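Local coordinates for protein 4-hydroxy-3-methylbut-2-enyl diphosphate reductase (Aquifex aeolicus, PDB 3DNF) that catalyses the last step of the non-mevalonate isoprenoid pathway, reducing a hydroxymethylbutenyl diphosphate to isopentenyl and dimethylallyl diphosphates with the help of an iron-sulfur cluster, at residues 57-60 with 61-64; 240-243 with 244-248; 275-278 with 279-282. All coordinates share one frame; numbering follows the deposited sequence.

Contact 1 (57-60 with 61-64); sequences PSQG and EEFK
The carboxylate of E62 turns back over the bend of the chain and accepts hydrogen bonds from two successive backbone amides. Q59 N meets OE2 of E62 at 2.8 Å, nearly straight at 161°, on the syn lone pair, the side facing the other oxygen. G60 N reaches OE1 of E62, also at 2.8 Å but more bent, again on the syn side and slightly out of the carboxylate plane; a weak second bond runs from Q59 N to OE1. With one amide on each oxygen, the group is held against swinging about its last bond. CG of E62 stands between the backbone N and the carbonyl carbon (chi1 67°), and a single bend at chi2 (-91°) turns the carboxylate back. Glutamate suits the place because it has both the reach and two acceptors, and an alanine here would probably leave the amides of Q59 and G60 without these acceptors and the loop freer to move.

The apolar part is small. S58 CB approaches the edge of the F63 ring, close to its plane, 3.7 Å from CE2, while the buried ring also packs on L37 and L89. The hydroxyl of S58 bonds to T36 and G38, which ties this end of the loop to the neighbouring strand.

A water bridges G60 and E61, donating to G60 O at 2.8 Å and to E61 OE1 at 2.6 Å; the other oxygen of E61 forms a salt bridge with K87.

A glutamate carboxylate bonded to two consecutive loop amides is the local motif, at the surface turn that leaves edge strand 55-57 of a four-stranded parallel sheet and leads toward strand 68-71.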
loop_
_atom_site.group_PDB
_atom_site.type_symbol
_atom_site.label_atom_id
_atom_site.label_comp_id
_atom_site.label_asym_id
_atom_site.label_seq_id
_atom_site.Cartn_x
_atom_site.Cartn_y
_atom_site.Cartn_z
ATOM N N PRO B 57 -3.249 3.786 -41.007
ATOM C CA PRO B 57 -3.882 4.127 -39.751
ATOM C C PRO B 57 -5.377 4.335 -39.996
ATOM O O PRO B 57 -5.768 5.257 -40.720
ATOM C CB PRO B 57 -3.211 5.438 -39.387
ATOM C CG PRO B 57 -2.801 6.038 -40.651
ATOM C CD PRO B 57 -2.478 4.911 -41.578
ATOM N N SER B 58 -6.202 3.479 -39.412
ATOM C CA SER B 58 -7.648 3.653 -39.589
ATOM C C SER B 58 -8.158 4.987 -39.037
ATOM O O SER B 58 -7.635 5.480 -38.041
ATOM C CB SER B 58 -8.425 2.458 -39.085
ATOM O OG SER B 58 -8.498 2.433 -37.675
ATOM N N GLN B 59 -9.167 5.567 -39.685
ATOM C CA GLN B 59 -9.706 6.855 -39.248
ATOM C C GLN B 59 -11.111 6.717 -38.644
ATOM O O GLN B 59 -11.550 7.597 -37.913
ATOM C CB GLN B 59 -9.657 7.899 -40.376
ATOM C CG GLN B 59 -10.743 7.843 -41.420
ATOM C CD GLN B 59 -10.781 9.102 -42.326
ATOM O OE1 GLN B 59 -11.282 10.155 -41.942
ATOM N NE2 GLN B 59 -10.241 8.980 -43.506
ATOM N N GLY B 60 -11.804 5.626 -38.979
ATOM C CA GLY B 60 -13.202 5.434 -38.546
ATOM C C GLY B 60 -13.505 3.940 -38.623
ATOM O O GLY B 60 -12.884 3.118 -37.945
ATOM N N GLU B 61 -14.488 3.605 -39.452
ATOM C CA GLU B 61 -14.918 2.228 -39.594
ATOM C C GLU B 61 -14.845 1.898 -41.101
ATOM O O GLU B 61 -15.705 1.217 -41.680
ATOM C CB GLU B 61 -16.319 2.101 -38.966
ATOM C CG GLU B 61 -16.931 0.714 -38.889
ATOM C CD GLU B 61 -16.197 -0.302 -38.027
ATOM O OE1 GLU B 61 -15.595 -0.026 -36.968
ATOM O OE2 GLU B 61 -16.223 -1.478 -38.432
ATOM N N GLU B 62 -13.781 2.372 -41.756
ATOM C CA GLU B 62 -13.698 2.245 -43.210
ATOM C C GLU B 62 -13.271 0.861 -43.720
ATOM O O GLU B 62 -13.479 0.566 -44.892
ATOM C CB GLU B 62 -12.768 3.311 -43.820
ATOM C CG GLU B 62 -11.294 3.149 -43.447
ATOM C CD GLU B 62 -10.874 3.907 -42.187
ATOM O OE1 GLU B 62 -11.623 3.918 -41.178
ATOM O OE2 GLU B 62 -9.778 4.492 -42.225
ATOM N N PHE B 63 -12.639 0.045 -42.874
ATOM C CA PHE B 63 -12.220 -1.323 -43.259
ATOM C C PHE B 63 -13.423 -2.210 -43.558
ATOM O O PHE B 63 -14.508 -2.033 -42.987
ATOM C CB PHE B 63 -11.284 -1.945 -42.201
ATOM C CG PHE B 63 -11.572 -1.463 -40.781
ATOM C CD1 PHE B 63 -12.668 -1.966 -40.091
ATOM C CD2 PHE B 63 -10.766 -0.511 -40.157
ATOM C CE1 PHE B 63 -12.982 -1.548 -38.802
ATOM C CE2 PHE B 63 -11.065 -0.088 -38.834
ATOM C CZ PHE B 63 -12.186 -0.609 -38.178
ATOM N N LYS B 64 -13.233 -3.135 -44.490
ATOM C CA LYS B 64 -14.312 -3.972 -44.982
ATOM C C LYS B 64 -13.987 -5.450 -44.839
ATOM O O LYS B 64 -12.846 -5.830 -44.609
ATOM C CB LYS B 64 -14.643 -3.624 -46.441
ATOM C CG LYS B 64 -13.647 -4.138 -47.464
ATOM C CD LYS B 64 -13.768 -3.291 -48.720
ATOM C CE LYS B 64 -13.597 -4.029 -50.045
ATOM N NZ LYS B 64 -12.563 -5.066 -50.252
HETATM O O HOH W 1 -13.704 1.420 -35.899
#

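Contact 2 (240-243 with 244-248)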
loop_
_atom_site.group_PDB
_atom_site.type_symbol
_atom_site.label_atom_id
_atom_site.label_comp_id
_atom_site.label_asym_id
_atom_site.label_seq_id
_atom_site.Cartn_x
_atom_site.Cartn_y
_atom_site.Cartn_z
ATOM N N HIS B 240 17.975 18.378 -26.529
ATOM C CA HIS B 240 16.819 17.632 -27.001
ATOM C C HIS B 240 16.515 17.992 -28.462
ATOM O O HIS B 240 16.520 19.168 -28.825
ATOM C CB HIS B 240 15.605 17.886 -26.100
ATOM C CG HIS B 240 14.318 17.417 -26.697
ATOM N ND1 HIS B 240 13.396 18.283 -27.244
ATOM C CD2 HIS B 240 13.823 16.171 -26.885
ATOM C CE1 HIS B 240 12.379 17.592 -27.725
ATOM N NE2 HIS B 240 12.614 16.311 -27.518
ATOM N N ILE B 241 16.278 16.982 -29.303
ATOM C CA ILE B 241 15.973 17.212 -30.725
ATOM C C ILE B 241 14.869 16.273 -31.237
ATOM O O ILE B 241 14.703 15.173 -30.714
ATOM C CB ILE B 241 17.230 17.078 -31.640
ATOM C CG1 ILE B 241 17.840 15.677 -31.541
ATOM C CG2 ILE B 241 18.283 18.140 -31.307
ATOM C CD1 ILE B 241 18.703 15.301 -32.730
ATOM N N GLU B 242 14.131 16.727 -32.252
ATOM C CA GLU B 242 13.099 15.914 -32.906
ATOM C C GLU B 242 13.614 15.276 -34.202
ATOM O O GLU B 242 13.138 14.212 -34.616
ATOM C CB GLU B 242 11.862 16.761 -33.198
ATOM C CG GLU B 242 11.000 17.036 -31.983
ATOM C CD GLU B 242 9.759 17.842 -32.318
ATOM O OE1 GLU B 242 9.823 18.696 -33.234
ATOM O OE2 GLU B 242 8.717 17.633 -31.655
ATOM N N THR B 243 14.589 15.934 -34.829
ATOM C CA THR B 243 15.159 15.496 -36.101
ATOM C C THR B 243 16.671 15.707 -36.098
ATOM O O THR B 243 17.175 16.622 -35.430
ATOM C CB THR B 243 14.523 16.284 -37.300
ATOM O OG1 THR B 243 13.099 16.109 -37.288
ATOM C CG2 THR B 243 15.046 15.787 -38.646
ATOM N N ALA B 244 17.386 14.867 -36.846
ATOM C CA ALA B 244 18.817 15.072 -37.114
ATOM C C ALA B 244 19.144 16.470 -37.673
ATOM O O ALA B 244 20.273 16.957 -37.519
ATOM C CB ALA B 244 19.339 13.994 -38.052
ATOM N N GLU B 245 18.156 17.099 -38.318
ATOM C CA GLU B 245 18.282 18.458 -38.863
ATOM C C GLU B 245 18.689 19.472 -37.803
ATOM O O GLU B 245 19.350 20.463 -38.107
ATOM C CB GLU B 245 16.966 18.923 -39.504
ATOM C CG GLU B 245 16.538 18.165 -40.758
ATOM C CD GLU B 245 17.602 18.149 -41.847
ATOM O OE1 GLU B 245 17.796 17.076 -42.460
ATOM O OE2 GLU B 245 18.242 19.196 -42.091
ATOM N N GLU B 246 18.292 19.213 -36.561
ATOM C CA GLU B 246 18.533 20.141 -35.461
ATOM C C GLU B 246 19.948 20.064 -34.881
ATOM O O GLU B 246 20.388 20.995 -34.197
ATOM C CB GLU B 246 17.483 19.942 -34.371
ATOM C CG GLU B 246 16.064 20.145 -34.868
ATOM C CD GLU B 246 15.026 19.733 -33.851
ATOM O OE1 GLU B 246 14.994 20.314 -32.745
ATOM O OE2 GLU B 246 14.233 18.829 -34.163
ATOM N N LEU B 247 20.655 18.972 -35.170
ATOM C CA LEU B 247 22.032 18.768 -34.707
ATOM C C LEU B 247 22.980 19.866 -35.185
ATOM O O LEU B 247 23.370 19.901 -36.358
ATOM C CB LEU B 247 22.564 17.401 -35.153
ATOM C CG LEU B 247 21.992 16.156 -34.473
ATOM C CD1 LEU B 247 22.313 14.886 -35.269
ATOM C CD2 LEU B 247 22.485 16.042 -33.027
ATOM N N GLN B 248 23.343 20.757 -34.269
ATOM C CA GLN B 248 24.246 21.862 -34.582
ATOM C C GLN B 248 25.683 21.365 -34.568
ATOM O O GLN B 248 26.120 20.786 -33.570
ATOM C CB GLN B 248 24.078 23.004 -33.581
ATOM C CG GLN B 248 22.712 23.677 -33.618
ATOM C CD GLN B 248 22.526 24.697 -32.509
ATOM O OE1 GLN B 248 21.432 24.841 -31.960
ATOM N NE2 GLN B 248 23.595 25.409 -32.168
#
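At the turn that follows edge strand 238-241 of a parallel sheet, E246 reaches back from a short 3-10 segment to the backbone of E242 and T243. A single oxygen does the work: OE2 of E246 accepts from E242 N at 2.8 Å and from T243 N at 3.0 Å. Both amides come from the same face of the carboxylate, well above its plane, and both bonds are bent, at 144° and 135°. Glutamate is suited to this because its chain, extended beyond CG (chi2 171°), reaches from the 3-10 segment to the amides just after the strand. OE1 of E242 lies 4.5 Å from OE2 of E246, two like charges close together; the amide donors, and the bond E242 OE2 accepts from K219 N, probably ease this.

The return of the chain is a 3-10 turn: E246 N bonds to T243 O at 3.0 Å, and L247 N to A244 O follows it in the same i to i+3 spacing. The methyl CG2 of T243, anti to its backbone N, lies beside the start of this segment and touches CG of E245 at 3.5 Å.

Further apolar contacts gather on I241. CG2 of I241 rests on CB of E246 at 3.6 Å, the two side chains running past one another in opposite directions. CD1 of I241 meets CG of L247 at 3.8 Å, where the two cross at about a right angle; their bulk suits a buried position, in which both also pack on V274 of helix 268-281 and on I214 of the neighbouring strand.

Contact 3 (275-278 with 279-282); sequences KSRI and QEIC
The guanidinium of R277 has OE2 of E280 over one face, and CG1 of I281 at its edge, near the plane. The oxygen stands 2.9 Å above the plane, displaced toward the rim, with the guanidinium and carboxylate planes 48° apart. OE2 of E280 is 3.2 Å from NH2 of R277, a salt bridge in which no N-H points at the oxygen. R277 bends at chi2 (33°) and chi3 (99°), which brings the guanidinium toward E280 and I281. CG1 of I281 lies 3.6 Å from NH1 of R277, and CD of R277 adds an aliphatic contact with the same isoleucine as the two side chains cross at about a right angle.

On another flank the side chain of Q279 is extended beyond CG and lies across that of K275; its OE1 comes to 3.4 Å from CA of S276. The hydroxyl of S276 turns to the carbonyl of E272, one turn earlier.

The backbone belongs to the C-terminal part of helix 268-281 and continues to C282. Q279 N to K275 O, I281 N to R277 O and C282 N to I278 O are i to i+4 bonds, the last at 3.0 Å and nearly straight. E280 N is held less well, dividing weak bonds between S276 O and R277 O. I278, apolar, packs on V258 and I260 of strand 257-262; the long arginine suits a place where its aliphatic part packs on L247 and its charged end reaches exposed E280. With no N-H aimed at OE2 of E280, the pair probably relies on charge attraction rather than directed hydrogen bonds.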
loop_
_atom_site.group_PDB
_atom_site.type_symbol
_atom_site.label_atom_id
_atom_site.label_comp_id
_atom_site.label_asym_id
_atom_site.label_seq_id
_atom_site.Cartn_x
_atom_site.Cartn_y
_atom_site.Cartn_z
ATOM N N LYS B 275 22.522 9.332 -35.419
ATOM C CA LYS B 275 23.855 8.757 -35.261
ATOM C C LYS B 275 24.756 9.037 -36.462
ATOM O O LYS B 275 25.892 9.476 -36.293
ATOM C CB LYS B 275 23.774 7.247 -34.991
ATOM C CG LYS B 275 25.121 6.531 -34.911
ATOM C CD LYS B 275 24.931 5.072 -34.559
ATOM C CE LYS B 275 26.255 4.354 -34.539
ATOM N NZ LYS B 275 26.254 3.348 -33.448
ATOM N N SER B 276 24.263 8.790 -37.672
ATOM C CA SER B 276 25.127 8.972 -38.839
ATOM C C SER B 276 25.274 10.432 -39.280
ATOM O O SER B 276 26.193 10.762 -40.032
ATOM C CB SER B 276 24.738 8.049 -39.999
ATOM O OG SER B 276 23.344 7.963 -40.151
ATOM N N ARG B 277 24.386 11.304 -38.805
ATOM C CA ARG B 277 24.575 12.748 -38.998
ATOM C C ARG B 277 25.659 13.248 -38.046
ATOM O O ARG B 277 26.473 14.096 -38.421
ATOM C CB ARG B 277 23.244 13.523 -38.865
ATOM C CG ARG B 277 23.327 15.068 -38.744
ATOM C CD ARG B 277 24.475 15.735 -39.516
ATOM N NE ARG B 277 24.087 16.308 -40.799
ATOM C CZ ARG B 277 24.725 17.312 -41.394
ATOM N NH1 ARG B 277 25.791 17.871 -40.825
ATOM N NH2 ARG B 277 24.294 17.766 -42.564
ATOM N N ILE B 278 25.687 12.707 -36.828
ATOM C CA ILE B 278 26.767 13.010 -35.874
ATOM C C ILE B 278 28.121 12.547 -36.422
ATOM O O ILE B 278 29.116 13.272 -36.324
ATOM C CB ILE B 278 26.476 12.431 -34.461
ATOM C CG1 ILE B 278 25.309 13.190 -33.815
ATOM C CG2 ILE B 278 27.710 12.501 -33.568
ATOM C CD1 ILE B 278 24.728 12.533 -32.583
ATOM N N GLN B 279 28.142 11.359 -37.028
ATOM C CA GLN B 279 29.338 10.850 -37.716
ATOM C C GLN B 279 29.738 11.690 -38.933
ATOM O O GLN B 279 30.912 11.722 -39.305
ATOM C CB GLN B 279 29.150 9.385 -38.122
ATOM C CG GLN B 279 29.388 8.403 -36.986
ATOM C CD GLN B 279 28.758 7.043 -37.230
ATOM O OE1 GLN B 279 27.716 6.932 -37.876
ATOM N NE2 GLN B 279 29.386 5.998 -36.701
ATOM N N GLU B 280 28.755 12.356 -39.540
ATOM C CA GLU B 280 28.975 13.260 -40.667
ATOM C C GLU B 280 29.500 14.622 -40.199
ATOM O O GLU B 280 30.222 15.299 -40.934
ATOM C CB GLU B 280 27.679 13.444 -41.460
ATOM C CG GLU B 280 27.877 14.052 -42.837
ATOM C CD GLU B 280 26.746 14.977 -43.238
ATOM O OE1 GLU B 280 25.638 14.480 -43.525
ATOM O OE2 GLU B 280 26.974 16.205 -43.275
ATOM N N ILE B 281 29.118 15.015 -38.985
ATOM C CA ILE B 281 29.642 16.227 -38.345
ATOM C C ILE B 281 31.106 16.023 -37.923
ATOM O O ILE B 281 31.935 16.929 -38.070
ATOM C CB ILE B 281 28.750 16.674 -37.148
ATOM C CG1 ILE B 281 27.421 17.235 -37.664
ATOM C CG2 ILE B 281 29.464 17.714 -36.274
ATOM C CD1 ILE B 281 26.371 17.427 -36.595
ATOM N N CYS B 282 31.414 14.830 -37.411
ATOM C CA CYS B 282 32.792 14.443 -37.103
ATOM C C CYS B 282 33.296 13.485 -38.178
ATOM O O CYS B 282 34.472 13.486 -38.530
ATOM C CB CYS B 282 32.878 13.773 -35.727
ATOM S SG CYS B 282 31.577 14.251 -34.535
#

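The contacts follow one another along the chain in the order 1, 2, 3. Contact 1 stands apart: its centre is about 34 Å from that of contact 2 and 40 Å from that of contact 3, in the turn after strand 55-57 of a different four-stranded parallel sheet. Contacts 2 and 3 are neighbours, centres about 12 Å apart, in the unit built on the sheet of strands 3-6, 257-262, 212-216 and 238-241. L247 carries most of their packing, its CD1 lying 3.6 Å from CG of R277 and also touching I278, while A244 O also touches R277. Helix 268-281 is thus joined to the turn after edge strand 238-241, within one lobe of this three-lobed enzyme.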